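Local coordinates for oxalate--CoA ligase (Arabidopsis thaliana, PDB 5IE2), which belongs to the ANL superfamily of AMP-binding enzymes and binds adenosine-5'-triphosphate, at residues D38-A43 / F73-R78; E419-I424 / A480-K485. One frame throughout, in Å; residues are numbered along the deposited sequence.

The two contacts lie on opposite sides of the chain's centre, with their own centres 50 Å apart and nearest atoms about 28 Å apart, and they share no helix, strand or sheet. They follow one another in series along the chain. Contact 1 packs helix 33-50 on helix 67-78, early in the large AMP-binding region. In contact 2, the strand 419-421, the second arm of a short hairpin, meets the turn between helix 467-477 and strand 487-489, in the C-terminal part of the enzyme. Contact 1 is mostly buried and contact 2 lies at the surface; the two do not touch, and each joins elements within its own region of the ANL fold.

Contact 1. Residues D38-A43 / F73-R78; sequences DLIERA and FLAVIR
The guanidinium of Arg78 meets the carboxylate of Glu41 edge to edge, the two planes turned 37° apart. This salt bridge closes one side of a helix-helix packing in the AMP-binding region: helix 33-50 crosses helix 67-78, and the latter links the parallel strands 58-61 and 82-85 in a beta-alpha-beta unit. The axes of the two short helical segments approach to 8.2 Å at a crossing angle of -54°. Arg78 grips side-on, one nitrogen to each oxygen, and both oxygens use their syn lone pairs. Arg78 CG lies anti to the backbone N (chi1 177°), and a bend at chi2 then carries NE and NH2 to the acid. NH1 donates to the carbonyl of Leu157, which further restricts rotation of the head.

Between the helices the packing is apolar. Ile40 CD1 rests on Leu74 CD1 at 3.6 Å, while Ile40 CG2 reaches the backbone N of Ala75 at 3.7 Å. The small residues allow the close approach: Ala43 CB touches Ala75 CB at 3.7 Å. Helices 6-16 and 215-227 cover Leu74 as well. Of the two polar links, Arg78 NH2 to Glu41 OE1 is the longer, at 3.1 Å, and Arg78 NE to Glu41 OE2 measures 2.7 Å.

Contact 2. Residues E419-I424 / A480-K485; sequences EKISPI and AFKVPK
Phe481 and Ile421 dominate this contact, in which the second arm of the hairpin 414-416/419-421 packs on a short 3-10 turn that follows helix 467-477 in the C-terminal part of the enzyme. The two side chains lie alongside each other and point opposite ways, with Ile421 CG1 coming obliquely to Phe481 CE1 at 3.6 Å. Two residues earlier in the strand, Glu419 adds its CB, 3.8 Å from the same Phe481 CE1, again at a slant, and the carbonyl oxygen of Lys420 lies near the ring plane at the edge. The phenyl group reaches the strand because its CG sits between the backbone N and the carbonyl carbon (chi1 80°). One of its faces is covered from within its own turn: Lys482 CG stands 3.6 Å above the ring plane, over the centre.

Ile421 extends farther with its other atoms. Ile421 CD1 comes within 3.3 Å of the carbonyl O of Phe481, a close carbon-oxygen approach, and Ile421 CG2 lies 4.2 Å from Lys482 CB. Beyond CG the lysine chain runs out extended, taking NZ to a salt bridge with Glu425 on helix 423-430, whose N-cap is Ser422. No hydrogen bond joins the two segments directly, so their contact rests mainly on apolar packing, with two backbone carbonyl oxygens also in touch, while the charge of Lys482 ties the turn to the helix that follows the strand.

Contact 1. Residues D38-A43 / F73-R78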
ATOM      1  N   ASP A  38      19.070 -16.795   6.874  1.00 16.52           N
ATOM      2  CA  ASP A  38      19.132 -18.223   7.048  1.00 15.86           C
ATOM      3  C   ASP A  38      17.808 -18.867   7.421  1.00 14.91           C
ATOM      4  O   ASP A  38      17.564 -19.995   6.997  1.00 14.06           O
ATOM      5  CB  ASP A  38      20.198 -18.581   8.076  1.00 18.06           C
ATOM      6  CG  ASP A  38      21.614 -18.431   7.495  1.00 22.45           C
ATOM      7  OD1 ASP A  38      21.776 -18.355   6.225  1.00 22.09           O
ATOM      8  OD2 ASP A  38      22.577 -18.345   8.308  1.00 22.59           O
ATOM      9  N   LEU A  39      16.965 -18.166   8.181  1.00 12.94           N
ATOM     10  CA  LEU A  39      15.645 -18.707   8.540  1.00 12.78           C
ATOM     11  C   LEU A  39      14.839 -18.888   7.226  1.00 15.10           C
ATOM     12  O   LEU A  39      14.101 -19.853   7.045  1.00 14.04           O
ATOM     13  CB  LEU A  39      14.890 -17.753   9.472  1.00 14.60           C
ATOM     14  CG  LEU A  39      15.416 -17.825  10.889  1.00 15.25           C
ATOM     15  CD1 LEU A  39      14.837 -16.692  11.712  1.00 15.87           C
ATOM     16  CD2 LEU A  39      14.975 -19.184  11.472  1.00 15.68           C
ATOM     17  N   ILE A  40      15.010 -17.914   6.351  1.00 14.25           N
ATOM     18  CA  ILE A  40      14.314 -17.955   5.052  1.00 15.93           C
ATOM     19  C   ILE A  40      14.860 -19.122   4.202  1.00 16.09           C
ATOM     20  O   ILE A  40      14.086 -19.909   3.649  1.00 15.98           O
ATOM     21  CB  ILE A  40      14.469 -16.615   4.304  1.00 14.36           C
ATOM     22  CG1 ILE A  40      13.718 -15.474   5.014  1.00 13.97           C
ATOM     23  CG2 ILE A  40      13.964 -16.740   2.844  1.00 13.55           C
ATOM     24  CD1 ILE A  40      14.252 -14.068   4.581  1.00 15.44           C
ATOM     25  N   GLU A  41      16.178 -19.262   4.125  1.00 15.70           N
ATOM     26  CA  GLU A  41      16.771 -20.323   3.290  1.00 17.22           C
ATOM     27  C   GLU A  41      16.296 -21.691   3.781  1.00 17.99           C
ATOM     28  O   GLU A  41      16.009 -22.613   2.994  1.00 16.72           O
ATOM     29  CB  GLU A  41      18.325 -20.359   3.362  1.00 24.44           C
ATOM     30  CG  GLU A  41      19.048 -19.297   2.614  1.00 28.53           C
ATOM     31  CD  GLU A  41      18.819 -19.397   1.089  1.00 28.76           C
ATOM     32  OE1 GLU A  41      19.070 -20.456   0.476  1.00 31.61           O
ATOM     33  OE2 GLU A  41      18.364 -18.376   0.553  1.00 29.05           O
ATOM     34  N   ARG A  42      16.288 -21.849   5.102  1.00 17.45           N
ATOM     35  CA  ARG A  42      15.913 -23.156   5.664  1.00 17.35           C
ATOM     36  C   ARG A  42      14.437 -23.468   5.466  1.00 17.59           C
ATOM     37  O   ARG A  42      14.045 -24.618   5.140  1.00 14.81           O
ATOM     38  CB  ARG A  42      16.275 -23.225   7.161  1.00 14.05           C
ATOM     39  CG  ARG A  42      17.811 -23.203   7.282  1.00 17.31           C
ATOM     40  CD  ARG A  42      18.271 -22.945   8.767  1.00 24.53           C
ATOM     41  NE  ARG A  42      19.676 -22.495   8.880  1.00 24.66           N
ATOM     42  CZ  ARG A  42      20.189 -21.986  10.005  1.00 26.90           C
ATOM     43  NH1 ARG A  42      19.402 -21.887  11.075  1.00 25.79           N
ATOM     44  NH2 ARG A  42      21.462 -21.564  10.082  1.00 25.46           N
ATOM     45  N   ALA A  43      13.609 -22.439   5.643  1.00 16.47           N
ATOM     46  CA  ALA A  43      12.198 -22.626   5.390  1.00 18.00           C
ATOM     47  C   ALA A  43      11.928 -22.936   3.911  1.00 17.75           C
ATOM     48  O   ALA A  43      11.046 -23.740   3.604  1.00 18.13           O
ATOM     49  CB  ALA A  43      11.362 -21.332   5.871  1.00 14.25           C
ATOM     50  N   PHE A  73       6.754 -15.478   3.559  1.00 15.12           N
ATOM     51  CA  PHE A  73       6.629 -14.727   2.292  1.00 14.72           C
ATOM     52  C   PHE A  73       7.923 -14.831   1.475  1.00 14.79           C
ATOM     53  O   PHE A  73       7.906 -15.186   0.257  1.00 14.29           O
ATOM     54  CB  PHE A  73       6.290 -13.258   2.568  1.00 15.93           C
ATOM     55  CG  PHE A  73       6.187 -12.421   1.317  1.00 17.01           C
ATOM     56  CD1 PHE A  73       4.979 -12.391   0.608  1.00 20.64           C
ATOM     57  CD2 PHE A  73       7.262 -11.687   0.873  1.00 17.71           C
ATOM     58  CE1 PHE A  73       4.862 -11.604  -0.569  1.00 22.13           C
ATOM     59  CE2 PHE A  73       7.168 -10.901  -0.297  1.00 20.70           C
ATOM     60  CZ  PHE A  73       5.960 -10.883  -1.014  1.00 22.68           C
ATOM     61  N   LEU A  74       9.038 -14.543   2.154  1.00 13.24           N
ATOM     62  CA  LEU A  74      10.318 -14.560   1.429  1.00 14.68           C
ATOM     63  C   LEU A  74      10.782 -15.986   1.119  1.00 14.92           C
ATOM     64  O   LEU A  74      11.504 -16.182   0.128  1.00 14.42           O
ATOM     65  CB  LEU A  74      11.390 -13.832   2.246  1.00 13.20           C
ATOM     66  CG  LEU A  74      11.085 -12.314   2.282  1.00 16.86           C
ATOM     67  CD1 LEU A  74      12.003 -11.558   3.246  1.00 17.30           C
ATOM     68  CD2 LEU A  74      11.190 -11.653   0.814  1.00 16.36           C
ATOM     69  N   ALA A  75      10.407 -16.968   1.972  1.00 14.87           N
ATOM     70  CA  ALA A  75      10.767 -18.394   1.699  1.00 15.32           C
ATOM     71  C   ALA A  75      10.015 -18.904   0.476  1.00 16.10           C
ATOM     72  O   ALA A  75      10.567 -19.637  -0.342  1.00 16.95           O
ATOM     73  CB  ALA A  75      10.478 -19.302   2.913  1.00 14.20           C
ATOM     74  N   VAL A  76       8.745 -18.536   0.362  1.00 15.30           N
ATOM     75  CA  VAL A  76       7.944 -18.928  -0.815  1.00 15.36           C
ATOM     76  C   VAL A  76       8.649 -18.379  -2.054  1.00 16.09           C
ATOM     77  O   VAL A  76       8.867 -19.127  -3.065  1.00 16.92           O
ATOM     78  CB  VAL A  76       6.478 -18.427  -0.724  1.00 15.65           C
ATOM     79  CG1 VAL A  76       5.779 -18.502  -2.121  1.00 14.02           C
ATOM     80  CG2 VAL A  76       5.710 -19.284   0.344  1.00 12.33           C
ATOM     81  N   ILE A  77       8.957 -17.081  -2.023  1.00 16.21           N
ATOM     82  CA  ILE A  77       9.564 -16.550  -3.267  1.00 16.31           C
ATOM     83  C   ILE A  77      10.938 -17.120  -3.575  1.00 16.23           C
ATOM     84  O   ILE A  77      11.313 -17.393  -4.740  1.00 16.86           O
ATOM     85  CB  ILE A  77       9.601 -15.046  -3.122  1.00 20.17           C
ATOM     86  CG1 ILE A  77       8.156 -14.565  -3.183  1.00 18.78           C
ATOM     87  CG2 ILE A  77      10.438 -14.405  -4.102  1.00 26.25           C
ATOM     88  CD1 ILE A  77       8.045 -13.137  -2.833  1.00 23.27           C
ATOM     89  N   ARG A  78      11.702 -17.354  -2.518  1.00 14.61           N
ATOM     90  CA  ARG A  78      13.025 -17.996  -2.659  1.00 14.59           C
ATOM     91  C   ARG A  78      12.939 -19.369  -3.298  1.00 16.94           C
ATOM     92  O   ARG A  78      13.815 -19.749  -4.103  1.00 17.76           O
ATOM     93  CB  ARG A  78      13.681 -18.099  -1.244  1.00 19.85           C
ATOM     94  CG  ARG A  78      15.051 -18.838  -1.261  1.00 15.57           C
ATOM     95  CD  ARG A  78      16.121 -18.059  -2.104  1.00 18.77           C
ATOM     96  NE  ARG A  78      17.388 -18.785  -1.934  1.00 22.60           N
ATOM     97  CZ  ARG A  78      18.080 -19.379  -2.904  1.00 24.21           C
ATOM     98  NH1 ARG A  78      17.701 -19.291  -4.171  1.00 25.54           N
ATOM     99  NH2 ARG A  78      19.178 -20.059  -2.588  1.00 22.92           N
TER

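Contact 2. Residues E419-I424 / A480-K485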
ATOM      1  N   GLU A 419     -19.361  20.299 -16.853  1.00 49.17           N
ATOM      2  CA  GLU A 419     -18.178  20.668 -16.082  1.00 51.35           C
ATOM      3  C   GLU A 419     -17.747  19.535 -15.155  1.00 47.52           C
ATOM      4  O   GLU A 419     -18.562  19.033 -14.406  1.00 49.41           O
ATOM      5  CB  GLU A 419     -18.455  21.929 -15.273  1.00 56.69           C
ATOM      6  CG  GLU A 419     -18.789  23.119 -16.145  1.00 62.95           C
ATOM      7  CD  GLU A 419     -17.541  23.850 -16.626  1.00 68.73           C
ATOM      8  OE1 GLU A 419     -16.414  23.326 -16.426  1.00 70.22           O
ATOM      9  OE2 GLU A 419     -17.688  24.929 -17.245  1.00 71.22           O
ATOM     10  N   LYS A 420     -16.483  19.118 -15.207  1.00 42.24           N
ATOM     11  CA  LYS A 420     -16.029  18.021 -14.369  1.00 39.99           C
ATOM     12  C   LYS A 420     -15.505  18.541 -13.027  1.00 36.50           C
ATOM     13  O   LYS A 420     -14.720  19.491 -12.970  1.00 38.63           O
ATOM     14  CB  LYS A 420     -14.966  17.174 -15.075  1.00 42.63           C
ATOM     15  CG  LYS A 420     -15.456  16.591 -16.398  1.00 46.04           C
ATOM     16  CD  LYS A 420     -14.613  15.393 -16.793  1.00 48.01           C
ATOM     17  CE  LYS A 420     -15.251  14.640 -17.951  1.00 50.65           C
ATOM     18  NZ  LYS A 420     -15.585  15.600 -19.052  1.00 52.81           N
ATOM     19  N   ILE A 421     -16.006  17.955 -11.953  1.00 30.57           N
ATOM     20  CA  ILE A 421     -15.581  18.293 -10.606  1.00 26.93           C
ATOM     21  C   ILE A 421     -14.683  17.202 -10.070  1.00 26.54           C
ATOM     22  O   ILE A 421     -14.952  15.994 -10.209  1.00 26.01           O
ATOM     23  CB  ILE A 421     -16.773  18.507  -9.652  1.00 25.40           C
ATOM     24  CG1 ILE A 421     -17.738  19.533 -10.249  1.00 23.70           C
ATOM     25  CG2 ILE A 421     -16.284  18.899  -8.228  1.00 22.16           C
ATOM     26  CD1 ILE A 421     -19.130  19.516  -9.558  1.00 27.72           C
ATOM     27  N   SER A 422     -13.578  17.630  -9.466  1.00 26.28           N
ATOM     28  CA  SER A 422     -12.659  16.715  -8.788  1.00 25.80           C
ATOM     29  C   SER A 422     -13.025  16.492  -7.339  1.00 27.74           C
ATOM     30  O   SER A 422     -12.917  17.410  -6.531  1.00 27.83           O
ATOM     31  CB  SER A 422     -11.240  17.271  -8.834  1.00 24.18           C
ATOM     32  OG  SER A 422     -10.435  16.586  -7.892  1.00 23.10           O
ATOM     33  N   PRO A 423     -13.406  15.261  -6.979  1.00 29.69           N
ATOM     34  CA  PRO A 423     -13.724  14.970  -5.579  1.00 29.80           C
ATOM     35  C   PRO A 423     -12.510  15.141  -4.646  1.00 27.67           C
ATOM     36  O   PRO A 423     -12.685  15.512  -3.488  1.00 27.40           O
ATOM     37  CB  PRO A 423     -14.156  13.489  -5.607  1.00 31.97           C
ATOM     38  CG  PRO A 423     -14.567  13.235  -7.004  1.00 33.43           C
ATOM     39  CD  PRO A 423     -13.730  14.138  -7.881  1.00 32.11           C
ATOM     40  N   ILE A 424     -11.316  14.878  -5.159  1.00 25.06           N
ATOM     41  CA  ILE A 424     -10.058  15.143  -4.414  1.00 26.24           C
ATOM     42  C   ILE A 424      -9.991  16.598  -3.918  1.00 25.23           C
ATOM     43  O   ILE A 424      -9.709  16.890  -2.728  1.00 24.55           O
ATOM     44  CB  ILE A 424      -8.817  14.859  -5.339  1.00 27.92           C
ATOM     45  CG1 ILE A 424      -8.661  13.356  -5.519  1.00 29.16           C
ATOM     46  CG2 ILE A 424      -7.501  15.473  -4.765  1.00 30.23           C
ATOM     47  CD1 ILE A 424      -7.432  12.994  -6.360  1.00 26.94           C
ATOM     48  N   ALA A 480     -18.786  28.138  -7.346  1.00 27.64           N
ATOM     49  CA  ALA A 480     -20.108  27.710  -6.859  1.00 28.87           C
ATOM     50  C   ALA A 480     -20.482  26.329  -7.416  1.00 30.02           C
ATOM     51  O   ALA A 480     -21.045  25.521  -6.690  1.00 31.49           O
ATOM     52  CB  ALA A 480     -21.164  28.739  -7.192  1.00 29.52           C
ATOM     53  N   PHE A 481     -20.120  26.027  -8.665  1.00 30.90           N
ATOM     54  CA  PHE A 481     -20.573  24.762  -9.265  1.00 30.72           C
ATOM     55  C   PHE A 481     -19.970  23.537  -8.578  1.00 30.20           C
ATOM     56  O   PHE A 481     -20.511  22.432  -8.700  1.00 32.43           O
ATOM     57  CB  PHE A 481     -20.295  24.715 -10.780  1.00 28.11           C
ATOM     58  CG  PHE A 481     -18.880  24.369 -11.154  1.00 27.51           C
ATOM     59  CD1 PHE A 481     -18.509  23.051 -11.403  1.00 27.10           C
ATOM     60  CD2 PHE A 481     -17.931  25.372 -11.312  1.00 27.09           C
ATOM     61  CE1 PHE A 481     -17.181  22.710 -11.775  1.00 27.46           C
ATOM     62  CE2 PHE A 481     -16.608  25.051 -11.705  1.00 28.49           C
ATOM     63  CZ  PHE A 481     -16.232  23.708 -11.936  1.00 27.37           C
ATOM     64  N   LYS A 482     -18.875  23.713  -7.825  1.00 27.23           N
ATOM     65  CA  LYS A 482     -18.198  22.609  -7.169  1.00 25.26           C
ATOM     66  C   LYS A 482     -18.742  22.289  -5.769  1.00 27.80           C
ATOM     67  O   LYS A 482     -18.383  21.282  -5.156  1.00 27.58           O
ATOM     68  CB  LYS A 482     -16.690  22.892  -7.029  1.00 22.96           C
ATOM     69  CG  LYS A 482     -15.984  23.193  -8.343  1.00 24.29           C
ATOM     70  CD  LYS A 482     -14.476  23.438  -8.070  1.00 25.53           C
ATOM     71  CE  LYS A 482     -13.763  23.792  -9.362  1.00 27.91           C
ATOM     72  NZ  LYS A 482     -12.374  24.107  -8.979  1.00 28.16           N
ATOM     73  N   VAL A 483     -19.611  23.161  -5.273  1.00 28.90           N
ATOM     74  CA  VAL A 483     -20.089  23.047  -3.889  1.00 29.16           C
ATOM     75  C   VAL A 483     -21.073  21.872  -3.717  1.00 28.45           C
ATOM     76  O   VAL A 483     -22.053  21.829  -4.443  1.00 29.94           O
ATOM     77  CB  VAL A 483     -20.788  24.353  -3.474  1.00 30.32           C
ATOM     78  CG1 VAL A 483     -21.244  24.288  -1.989  1.00 30.18           C
ATOM     79  CG2 VAL A 483     -19.837  25.497  -3.667  1.00 31.74           C
ATOM     80  N   PRO A 484     -20.821  20.956  -2.760  1.00 29.13           N
ATOM     81  CA  PRO A 484     -21.748  19.830  -2.538  1.00 30.12           C
ATOM     82  C   PRO A 484     -23.195  20.346  -2.317  1.00 35.34           C
ATOM     83  O   PRO A 484     -23.443  21.264  -1.528  1.00 35.05           O
ATOM     84  CB  PRO A 484     -21.202  19.142  -1.281  1.00 30.90           C
ATOM     85  CG  PRO A 484     -19.701  19.498  -1.267  1.00 29.77           C
ATOM     86  CD  PRO A 484     -19.639  20.902  -1.875  1.00 28.96           C
ATOM     87  N   LYS A 485     -24.128  19.784  -3.058  1.00 36.46           N
ATOM     88  CA  LYS A 485     -25.518  20.226  -2.963  1.00 38.48           C
ATOM     89  C   LYS A 485     -26.176  19.631  -1.705  1.00 38.95           C
ATOM     90  O   LYS A 485     -27.118  20.217  -1.140  1.00 37.97           O
ATOM     91  CB  LYS A 485     -26.298  19.821  -4.222  1.00 41.64           C
ATOM     92  CG  LYS A 485     -27.629  20.577  -4.418  1.00 48.93           C
ATOM     93  CD  LYS A 485     -27.348  22.065  -4.615  1.00 55.13           C
ATOM     94  CE  LYS A 485     -28.582  22.944  -4.454  1.00 59.54           C
ATOM     95  NZ  LYS A 485     -28.179  24.340  -4.082  1.00 61.81           N
TER